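Long-range contacts in fatty acid synthase 1, isoform A (Drosophila melanogaster, PDB 6FN6), which probably builds long-chain saturated fatty acids from acetyl-CoA and malonyl-CoA with NADPH, this piece carrying its dehydratase, enoylreductase and ketoreductase domains: residues 926-931 / 953-958; 991-996 / 1043-1048; 1006-1011 / 1054-1059. One frame throughout, in Å; residues are numbered along the deposited sequence.

Contact 1 (926-931 / 953-958); sequences SYILVG and VLTSRS. With EDO (1,2-ethanediol), chain E.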
loop_
_atom_site.group_PDB
_atom_site.type_symbol
_atom_site.label_atom_id
_atom_site.label_comp_id
_atom_site.label_asym_id
_atom_site.label_seq_id
_atom_site.Cartn_x
_atom_site.Cartn_y
_atom_site.Cartn_z
ATOM N N SER A 926 -17.405 -18.289 49.645
ATOM C CA SER A 926 -18.637 -17.819 49.023
ATOM C C SER A 926 -18.991 -16.441 49.562
ATOM O O SER A 926 -18.541 -16.053 50.642
ATOM C CB SER A 926 -19.786 -18.800 49.267
ATOM O OG SER A 926 -19.995 -19.021 50.650
ATOM N N TYR A 927 -19.788 -15.700 48.803
ATOM C CA TYR A 927 -20.202 -14.365 49.212
ATOM C C TYR A 927 -21.681 -14.161 48.933
ATOM O O TYR A 927 -22.131 -14.176 47.783
ATOM C CB TYR A 927 -19.346 -13.310 48.516
ATOM C CG TYR A 927 -17.904 -13.420 48.939
ATOM C CD1 TYR A 927 -17.450 -12.788 50.087
ATOM C CD2 TYR A 927 -17.005 -14.194 48.216
ATOM C CE1 TYR A 927 -16.135 -12.902 50.491
ATOM C CE2 TYR A 927 -15.691 -14.318 48.610
ATOM C CZ TYR A 927 -15.257 -13.673 49.749
ATOM O OH TYR A 927 -13.941 -13.806 50.138
ATOM N N ILE A 928 -22.430 -13.991 50.017
ATOM C CA ILE A 928 -23.874 -13.860 49.961
ATOM C C ILE A 928 -24.244 -12.394 49.852
ATOM O O ILE A 928 -23.806 -11.578 50.658
ATOM C CB ILE A 928 -24.530 -14.500 51.196
ATOM C CG1 ILE A 928 -24.118 -15.967 51.322
ATOM C CG2 ILE A 928 -26.050 -14.383 51.120
ATOM C CD1 ILE A 928 -24.407 -16.557 52.686
ATOM N N LEU A 929 -25.042 -12.065 48.844
ATOM C CA LEU A 929 -25.555 -10.712 48.687
ATOM C C LEU A 929 -27.075 -10.721 48.786
ATOM O O LEU A 929 -27.762 -11.127 47.848
ATOM C CB LEU A 929 -25.109 -10.107 47.354
ATOM C CG LEU A 929 -23.620 -9.760 47.240
ATOM C CD1 LEU A 929 -22.780 -10.986 46.929
ATOM C CD2 LEU A 929 -23.404 -8.689 46.191
ATOM N N VAL A 930 -27.592 -10.284 49.930
ATOM C CA VAL A 930 -29.032 -10.217 50.133
ATOM C C VAL A 930 -29.574 -9.068 49.303
ATOM O O VAL A 930 -29.144 -7.927 49.460
ATOM C CB VAL A 930 -29.391 -10.049 51.620
ATOM C CG1 VAL A 930 -30.901 -10.075 51.815
ATOM C CG2 VAL A 930 -28.735 -11.137 52.454
ATOM N N GLY A 931 -30.540 -9.370 48.441
ATOM C CA GLY A 931 -31.002 -8.416 47.451
ATOM C C GLY A 931 -29.935 -8.207 46.395
ATOM O O GLY A 931 -29.699 -7.092 45.929
ATOM N N VAL A 953 -23.523 -16.028 45.841
ATOM C CA VAL A 953 -24.903 -16.378 46.151
ATOM C C VAL A 953 -25.744 -15.111 46.192
ATOM O O VAL A 953 -25.474 -14.198 46.971
ATOM C CB VAL A 953 -25.002 -17.143 47.479
ATOM C CG1 VAL A 953 -26.440 -17.554 47.753
ATOM C CG2 VAL A 953 -24.087 -18.360 47.466
ATOM N N LEU A 954 -26.768 -15.065 45.347
ATOM C CA LEU A 954 -27.668 -13.924 45.296
ATOM C C LEU A 954 -29.066 -14.338 45.746
ATOM O O LEU A 954 -29.644 -15.283 45.205
ATOM C CB LEU A 954 -27.728 -13.348 43.879
ATOM C CG LEU A 954 -26.395 -13.027 43.194
ATOM C CD1 LEU A 954 -26.636 -12.624 41.746
ATOM C CD2 LEU A 954 -25.645 -11.930 43.931
ATOM N N THR A 955 -29.609 -13.630 46.733
ATOM C CA THR A 955 -30.959 -13.912 47.200
ATOM C C THR A 955 -31.933 -12.980 46.495
ATOM O O THR A 955 -31.759 -11.764 46.511
ATOM C CB THR A 955 -31.105 -13.752 48.726
ATOM O OG1 THR A 955 -31.123 -12.361 49.072
ATOM C CG2 THR A 955 -29.968 -14.449 49.455
ATOM N N SER A 956 -32.947 -13.560 45.864
ATOM C CA SER A 956 -33.985 -12.786 45.194
ATOM C C SER A 956 -35.305 -13.541 45.207
ATOM O O SER A 956 -35.382 -14.688 44.768
ATOM C CB SER A 956 -33.581 -12.472 43.753
ATOM O OG SER A 956 -34.558 -11.670 43.108
ATOM N N ARG A 957 -36.344 -12.891 45.715
ATOM C CA ARG A 957 -37.657 -13.509 45.793
ATOM C C ARG A 957 -38.260 -13.679 44.400
ATOM O O ARG A 957 -38.849 -14.714 44.092
ATOM C CB ARG A 957 -38.585 -12.676 46.679
ATOM C CG ARG A 957 -38.075 -12.489 48.105
ATOM C CD ARG A 957 -37.780 -13.816 48.796
ATOM N NE ARG A 957 -38.912 -14.742 48.752
ATOM C CZ ARG A 957 -39.913 -14.756 49.627
ATOM N NH1 ARG A 957 -39.944 -13.891 50.636
ATOM N NH2 ARG A 957 -40.889 -15.643 49.498
ATOM N N SER A 958 -38.107 -12.660 43.559
ATOM C CA SER A 958 -38.680 -12.687 42.217
ATOM C C SER A 958 -37.798 -13.455 41.235
ATOM O O SER A 958 -38.282 -13.967 40.226
ATOM C CB SER A 958 -38.902 -11.261 41.708
ATOM O OG SER A 958 -37.726 -10.483 41.836
HETATM C C1 EDO E . -34.701 -9.380 47.230
HETATM O O1 EDO E . -35.927 -9.983 46.809
HETATM C C2 EDO E . -34.386 -9.838 48.646
HETATM O O2 EDO E . -34.342 -11.270 48.686
#
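Ile928 lies beside Val953 and Val930 beside Thr955 where strands 926-930 and 953-955 run parallel, their axes 16° apart and 4.9 Å at closest. Val953 is held at both its N and its O: the N reaches Tyr927 O at 3.0 Å, and the O takes Leu929 N at 2.9 Å, nearly in line with the carbonyl. The bond from Thr955 N to Leu929 O is weak. On one face Ile928 and Val953 lie side by side, CG1 to CB at 4.1 Å, beta-branched residues that suit an extended backbone. On the face that helix 935-946 packs against, Leu954 brings CD2 to 3.9 Å from Leu929 CB. Strand, helix and strand form the first beta-alpha-beta unit of the ketoreductase's Rossmann fold, and Gly931, with positive phi, leads into a glycine-rich turn consistent with a dinucleotide-binding GxGxxG motif. With chi1 at 75°, Thr955 holds OG1 between its backbone N and carbonyl carbon, where it accepts from Gly931 N at 3.1 Å. A valine in place of Thr955 would probably leave the Gly931 amide with little more than a weak bond to the carbonyl of residue 955. An ethanediol, probably from the crystallisation liquor, bonds through O1 to Arg957 N at 3.1 Å.

Contact 2 (991-996 / 1043-1048); sequences GAKKLL and DQFSRD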
loop_
_atom_site.group_PDB
_atom_site.type_symbol
_atom_site.label_atom_id
_atom_site.label_comp_id
_atom_site.label_asym_id
_atom_site.label_seq_id
_atom_site.Cartn_x
_atom_site.Cartn_y
_atom_site.Cartn_z
ATOM N N GLY A 991 -35.306 -19.756 57.336
ATOM C CA GLY A 991 -34.816 -19.405 56.017
ATOM C C GLY A 991 -33.400 -18.866 56.037
ATOM O O GLY A 991 -32.561 -19.265 55.230
ATOM N N ALA A 992 -33.131 -17.957 56.970
ATOM C CA ALA A 992 -31.798 -17.394 57.116
ATOM C C ALA A 992 -30.806 -18.504 57.428
ATOM O O ALA A 992 -29.726 -18.575 56.838
ATOM C CB ALA A 992 -31.781 -16.342 58.211
ATOM N N LYS A 993 -31.190 -19.375 58.353
ATOM C CA LYS A 993 -30.352 -20.498 58.748
ATOM C C LYS A 993 -30.044 -21.405 57.561
ATOM O O LYS A 993 -28.913 -21.863 57.400
ATOM C CB LYS A 993 -31.031 -21.300 59.859
ATOM C CG LYS A 993 -30.176 -22.426 60.404
ATOM C CD LYS A 993 -30.773 -23.012 61.667
ATOM C CE LYS A 993 -30.010 -24.246 62.116
ATOM N NZ LYS A 993 -30.188 -25.385 61.172
ATOM N N LYS A 994 -31.051 -21.658 56.732
ATOM C CA LYS A 994 -30.889 -22.544 55.585
ATOM C C LYS A 994 -29.954 -21.923 54.548
ATOM O O LYS A 994 -29.053 -22.591 54.040
ATOM C CB LYS A 994 -32.241 -22.856 54.943
ATOM C CG LYS A 994 -32.185 -23.998 53.944
ATOM C CD LYS A 994 -33.404 -24.026 53.041
ATOM C CE LYS A 994 -33.246 -25.072 51.948
ATOM N NZ LYS A 994 -34.301 -24.970 50.903
ATOM N N LEU A 995 -30.179 -20.651 54.231
ATOM C CA LEU A 995 -29.338 -19.937 53.277
ATOM C C LEU A 995 -27.866 -20.083 53.653
ATOM O O LEU A 995 -27.035 -20.437 52.817
ATOM C CB LEU A 995 -29.723 -18.455 53.227
ATOM C CG LEU A 995 -28.854 -17.526 52.372
ATOM C CD1 LEU A 995 -29.074 -17.801 50.896
ATOM C CD2 LEU A 995 -29.138 -16.062 52.699
ATOM N N LEU A 996 -27.556 -19.829 54.919
ATOM C CA LEU A 996 -26.177 -19.836 55.386
ATOM C C LEU A 996 -25.570 -21.236 55.356
ATOM O O LEU A 996 -24.388 -21.397 55.067
ATOM C CB LEU A 996 -26.097 -19.269 56.805
ATOM C CG LEU A 996 -26.501 -17.801 56.966
ATOM C CD1 LEU A 996 -26.592 -17.427 58.434
ATOM C CD2 LEU A 996 -25.524 -16.887 56.248
ATOM N N ASP A 1043 -27.200 -12.343 61.126
ATOM C CA ASP A 1043 -26.173 -12.047 62.113
ATOM C C ASP A 1043 -26.074 -13.186 63.117
ATOM O O ASP A 1043 -24.991 -13.702 63.387
ATOM C CB ASP A 1043 -26.481 -10.735 62.838
ATOM C CG ASP A 1043 -25.687 -10.575 64.123
ATOM O OD1 ASP A 1043 -24.530 -11.044 64.176
ATOM O OD2 ASP A 1043 -26.221 -9.985 65.087
ATOM N N GLN A 1044 -27.221 -13.579 63.654
ATOM C CA GLN A 1044 -27.283 -14.558 64.731
ATOM C C GLN A 1044 -26.712 -15.918 64.323
ATOM O O GLN A 1044 -25.867 -16.476 65.022
ATOM C CB GLN A 1044 -28.739 -14.712 65.180
ATOM C CG GLN A 1044 -29.002 -15.817 66.186
ATOM C CD GLN A 1044 -30.465 -15.886 66.584
ATOM O OE1 GLN A 1044 -31.233 -14.955 66.337
ATOM N NE2 GLN A 1044 -30.862 -17.001 67.187
ATOM N N PHE A 1045 -27.152 -16.433 63.181
ATOM C CA PHE A 1045 -26.800 -17.789 62.766
ATOM C C PHE A 1045 -25.430 -17.881 62.096
ATOM O O PHE A 1045 -24.808 -18.942 62.107
ATOM C CB PHE A 1045 -27.869 -18.339 61.823
ATOM C CG PHE A 1045 -29.200 -18.559 62.481
ATOM C CD1 PHE A 1045 -29.362 -19.554 63.429
ATOM C CD2 PHE A 1045 -30.288 -17.768 62.156
ATOM C CE1 PHE A 1045 -30.584 -19.758 64.038
ATOM C CE2 PHE A 1045 -31.512 -17.968 62.761
ATOM C CZ PHE A 1045 -31.660 -18.964 63.705
ATOM N N SER A 1046 -24.966 -16.784 61.505
ATOM C CA SER A 1046 -23.652 -16.775 60.873
ATOM C C SER A 1046 -22.564 -16.982 61.926
ATOM O O SER A 1046 -21.523 -17.574 61.644
ATOM C CB SER A 1046 -23.415 -15.470 60.110
ATOM O OG SER A 1046 -23.432 -14.350 60.975
ATOM N N ARG A 1047 -22.812 -16.489 63.136
ATOM C CA ARG A 1047 -21.878 -16.662 64.248
ATOM C C ARG A 1047 -21.581 -18.138 64.482
ATOM O O ARG A 1047 -20.468 -18.503 64.850
ATOM C CB ARG A 1047 -22.430 -16.035 65.531
ATOM C CG ARG A 1047 -22.590 -14.525 65.481
ATOM C CD ARG A 1047 -23.145 -13.997 66.790
ATOM N NE ARG A 1047 -23.526 -12.588 66.710
ATOM C CZ ARG A 1047 -23.594 -11.766 67.756
ATOM N NH1 ARG A 1047 -23.297 -12.203 68.974
ATOM N NH2 ARG A 1047 -23.952 -10.502 67.583
ATOM N N ASP A 1048 -22.592 -18.979 64.289
ATOM C CA ASP A 1048 -22.460 -20.413 64.528
ATOM C C ASP A 1048 -21.967 -21.146 63.281
ATOM O O ASP A 1048 -21.125 -22.039 63.365
ATOM C CB ASP A 1048 -23.800 -21.005 64.977
ATOM C CG ASP A 1048 -24.326 -20.367 66.251
ATOM O OD1 ASP A 1048 -23.504 -19.952 67.097
ATOM O OD2 ASP A 1048 -25.563 -20.283 66.409
#
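Phe1045 carries most of the apolar contact between segments 991-996 and 1043-1048, whose helix axes come within 9.2 Å at an angle of 38°. Its ring receives a CH-pi contact from Lys993: CB sits over the centre of one face, 4.2 Å from the ring centroid. With CG anti to the backbone N (chi1 -176°), the lysine crosses the phenylalanine at about a right angle and brings CD to 4.0 Å from CE1. A long aliphatic stem suits this border position, its methylenes packing on the ring while NZ forms a salt bridge with Glu997. Ala992, with only a methyl, reaches the ring obliquely and probably lets the helices come close. Leu996 CD1 lies against the backbone where Phe1045 passes to Ser1046, 3.7 Å from Phe1045 CB and 3.5 Å from Ser1046 N. Among the polar groups, Arg1047 NE donates to Asp1043 OD1 at 3.1 Å, one turn back; the oxygen lies in the guanidinium plane, but the arginine stands above the carboxylate plane. Asp1043 is also bridged to Arg1088, so two positive groups probably stabilise its charge. Neighbouring helices running in the same general direction on one face of a parallel sheet are characteristic of the Rossmann-fold ketoreductase domain.

Contact 3 (1006-1011 / 1054-1059); sequences GGIFNL and DYFICF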
loop_
_atom_site.group_PDB
_atom_site.type_symbol
_atom_site.label_atom_id
_atom_site.label_comp_id
_atom_site.label_asym_id
_atom_site.label_seq_id
_atom_site.Cartn_x
_atom_site.Cartn_y
_atom_site.Cartn_z
ATOM N N GLY A 1006 -17.281 -16.235 53.176
ATOM C CA GLY A 1006 -16.260 -15.257 53.508
ATOM C C GLY A 1006 -16.842 -13.887 53.800
ATOM O O GLY A 1006 -16.232 -13.083 54.505
ATOM N N GLY A 1007 -18.029 -13.620 53.262
ATOM C CA GLY A 1007 -18.672 -12.332 53.442
ATOM C C GLY A 1007 -20.174 -12.366 53.233
ATOM O O GLY A 1007 -20.685 -13.135 52.418
ATOM N N ILE A 1008 -20.876 -11.519 53.984
ATOM C CA ILE A 1008 -22.318 -11.361 53.864
ATOM C C ILE A 1008 -22.617 -9.884 53.654
ATOM O O ILE A 1008 -22.214 -9.041 54.452
ATOM C CB ILE A 1008 -23.050 -11.922 55.108
ATOM C CG1 ILE A 1008 -22.887 -13.441 55.166
ATOM C CG2 ILE A 1008 -24.537 -11.534 55.101
ATOM C CD1 ILE A 1008 -23.426 -14.078 56.428
ATOM N N PHE A 1009 -23.306 -9.576 52.563
ATOM C CA PHE A 1009 -23.650 -8.200 52.234
ATOM C C PHE A 1009 -25.163 -8.017 52.230
ATOM O O PHE A 1009 -25.880 -8.693 51.494
ATOM C CB PHE A 1009 -23.056 -7.805 50.877
ATOM C CG PHE A 1009 -21.578 -8.043 50.774
ATOM C CD1 PHE A 1009 -20.677 -7.030 51.063
ATOM C CD2 PHE A 1009 -21.087 -9.277 50.390
ATOM C CE1 PHE A 1009 -19.314 -7.247 50.971
ATOM C CE2 PHE A 1009 -19.726 -9.500 50.299
ATOM C CZ PHE A 1009 -18.839 -8.484 50.589
ATOM N N ASN A 1010 -25.640 -7.113 53.080
ATOM C CA ASN A 1010 -27.065 -6.844 53.204
ATOM C C ASN A 1010 -27.406 -5.566 52.460
ATOM O O ASN A 1010 -26.784 -4.526 52.679
ATOM C CB ASN A 1010 -27.469 -6.729 54.673
ATOM C CG ASN A 1010 -27.205 -8.001 55.446
ATOM O OD1 ASN A 1010 -26.111 -8.206 55.971
ATOM N ND2 ASN A 1010 -28.209 -8.870 55.514
ATOM N N LEU A 1011 -28.398 -5.647 51.581
ATOM C CA LEU A 1011 -28.742 -4.525 50.720
ATOM C C LEU A 1011 -30.174 -4.049 50.937
ATOM O O LEU A 1011 -31.129 -4.688 50.498
ATOM C CB LEU A 1011 -28.527 -4.913 49.256
ATOM C CG LEU A 1011 -27.171 -5.573 48.978
ATOM C CD1 LEU A 1011 -27.025 -5.949 47.519
ATOM C CD2 LEU A 1011 -26.022 -4.671 49.400
ATOM N N ASP A 1054 -15.331 -13.075 56.902
ATOM C CA ASP A 1054 -14.432 -11.938 57.073
ATOM C C ASP A 1054 -15.201 -10.619 57.085
ATOM O O ASP A 1054 -14.733 -9.631 57.654
ATOM C CB ASP A 1054 -13.372 -11.909 55.967
ATOM C CG ASP A 1054 -12.518 -13.163 55.940
ATOM O OD1 ASP A 1054 -11.804 -13.420 56.930
ATOM O OD2 ASP A 1054 -12.552 -13.885 54.923
ATOM N N TYR A 1055 -16.372 -10.596 56.451
ATOM C CA TYR A 1055 -17.148 -9.363 56.343
ATOM C C TYR A 1055 -18.637 -9.574 56.583
ATOM O O TYR A 1055 -19.223 -10.568 56.155
ATOM C CB TYR A 1055 -16.938 -8.720 54.966
ATOM C CG TYR A 1055 -15.482 -8.595 54.597
ATOM C CD1 TYR A 1055 -14.654 -7.709 55.268
ATOM C CD2 TYR A 1055 -14.931 -9.377 53.593
ATOM C CE1 TYR A 1055 -13.321 -7.598 54.950
ATOM C CE2 TYR A 1055 -13.594 -9.272 53.263
ATOM C CZ TYR A 1055 -12.795 -8.379 53.948
ATOM O OH TYR A 1055 -11.461 -8.267 53.635
ATOM N N PHE A 1056 -19.231 -8.613 57.282
ATOM C CA PHE A 1056 -20.667 -8.552 57.498
ATOM C C PHE A 1056 -21.063 -7.096 57.330
ATOM O O PHE A 1056 -20.956 -6.302 58.267
ATOM C CB PHE A 1056 -21.052 -9.072 58.885
ATOM C CG PHE A 1056 -22.534 -9.261 59.076
ATOM C CD1 PHE A 1056 -23.351 -8.184 59.378
ATOM C CD2 PHE A 1056 -23.107 -10.518 58.976
ATOM C CE1 PHE A 1056 -24.714 -8.354 59.561
ATOM C CE2 PHE A 1056 -24.469 -10.693 59.160
ATOM C CZ PHE A 1056 -25.272 -9.607 59.453
ATOM N N ILE A 1057 -21.499 -6.745 56.126
ATOM C CA ILE A 1057 -21.702 -5.349 55.760
ATOM C C ILE A 1057 -23.168 -5.081 55.437
ATOM O O ILE A 1057 -23.827 -5.887 54.784
ATOM C CB ILE A 1057 -20.786 -4.960 54.578
ATOM C CG1 ILE A 1057 -19.324 -5.210 54.961
ATOM C CG2 ILE A 1057 -21.007 -3.502 54.178
ATOM C CD1 ILE A 1057 -18.333 -4.985 53.853
ATOM N N CYS A 1058 -23.662 -3.942 55.913
ATOM C CA CYS A 1058 -25.027 -3.501 55.654
ATOM C C CYS A 1058 -25.021 -2.151 54.938
ATOM O O CYS A 1058 -24.548 -1.159 55.491
ATOM C CB CYS A 1058 -25.815 -3.390 56.964
ATOM S SG CYS A 1058 -25.897 -4.908 57.954
ATOM N N PHE A 1059 -25.535 -2.115 53.710
ATOM C CA PHE A 1059 -25.613 -0.866 52.947
ATOM C C PHE A 1059 -26.985 -0.204 53.052
ATOM O O PHE A 1059 -28.004 -0.882 53.184
ATOM C CB PHE A 1059 -25.284 -1.116 51.473
ATOM C CG PHE A 1059 -23.877 -1.574 51.236
ATOM C CD1 PHE A 1059 -22.858 -0.650 51.065
ATOM C CD2 PHE A 1059 -23.568 -2.921 51.184
ATOM C CE1 PHE A 1059 -21.559 -1.062 50.849
ATOM C CE2 PHE A 1059 -22.270 -3.339 50.968
ATOM C CZ PHE A 1059 -21.263 -2.408 50.800
#
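Gly1006 O takes two backbone donors where strand 1006-1011 begins to pair with 1054-1059: Asp1054 N at 2.6 Å, from above the carbonyl plane, and Tyr1055 N at 3.2 Å, within it. From there the bonds alternate in parallel fashion. Tyr1055 O accepts Ile1008 N, Ile1008 O accepts Ile1057 N at 2.9 Å, Ile1057 O accepts Asn1010 N at 2.8 Å, and Asn1010 O accepts Phe1059 N; the last three are almost straight. The other edge of strand 1006-1011 is satisfied too, by Ser926, Ile928 and Val930, as befits a central strand, while the carboxylate of Asp1054 forms a salt bridge with Lys925. Asn1010 bonds here through its backbone alone: OD1 lies 3.5 Å from Ile1057 O, two acceptors, and the amide packs on Cys1058 and over one face of the Phe1056 ring, OD1 3.8 Å from CZ. Arg1088 meets the same ring in a cation-pi contact. On the opposite side of the sheet, Phe1009 lies alongside Ile1057, CE1 to CD1 at 3.8 Å. With CG anti to the carbonyl carbon (chi1 -64°), Phe1059 packs against Leu1011, whose CD2 comes to 3.5 Å from its CD2. Gly1007 suits its place because a side chain there would crowd the Phe1009 ring. These are adjacent parallel strands of the central sheet, with helices 935-946 and 1034-1049 on their two faces, as in Rossmann-fold ketoreductases of the short-chain dehydrogenase type.

Overall arrangement
All three contacts lie within the ketoreductase domain and are largely buried. Contacts 1 and 3 belong to the same sheet: strands 926-930 and 1005-1011 are neighbours, joined by probable backbone hydrogen bonds between Ile928 and Phe1009 and between Val930 and Phe1009. Contact 3 is the more fully buried, with ten of its twelve touching residues inside against six of eight in contact 1, whose segment 953-958 runs past the strand end into exposed Arg957 and Ser958. Contact 2 differs in chemistry, joining two helices by apolar packing, with partly exposed Lys993 and Phe1045 toward the outside. Its inner side chains meet the sheet: Leu995 and Leu996 pack on Ile928, and Leu996 and Ser1046 on Ile1008, linking the three contacts through one helix layer.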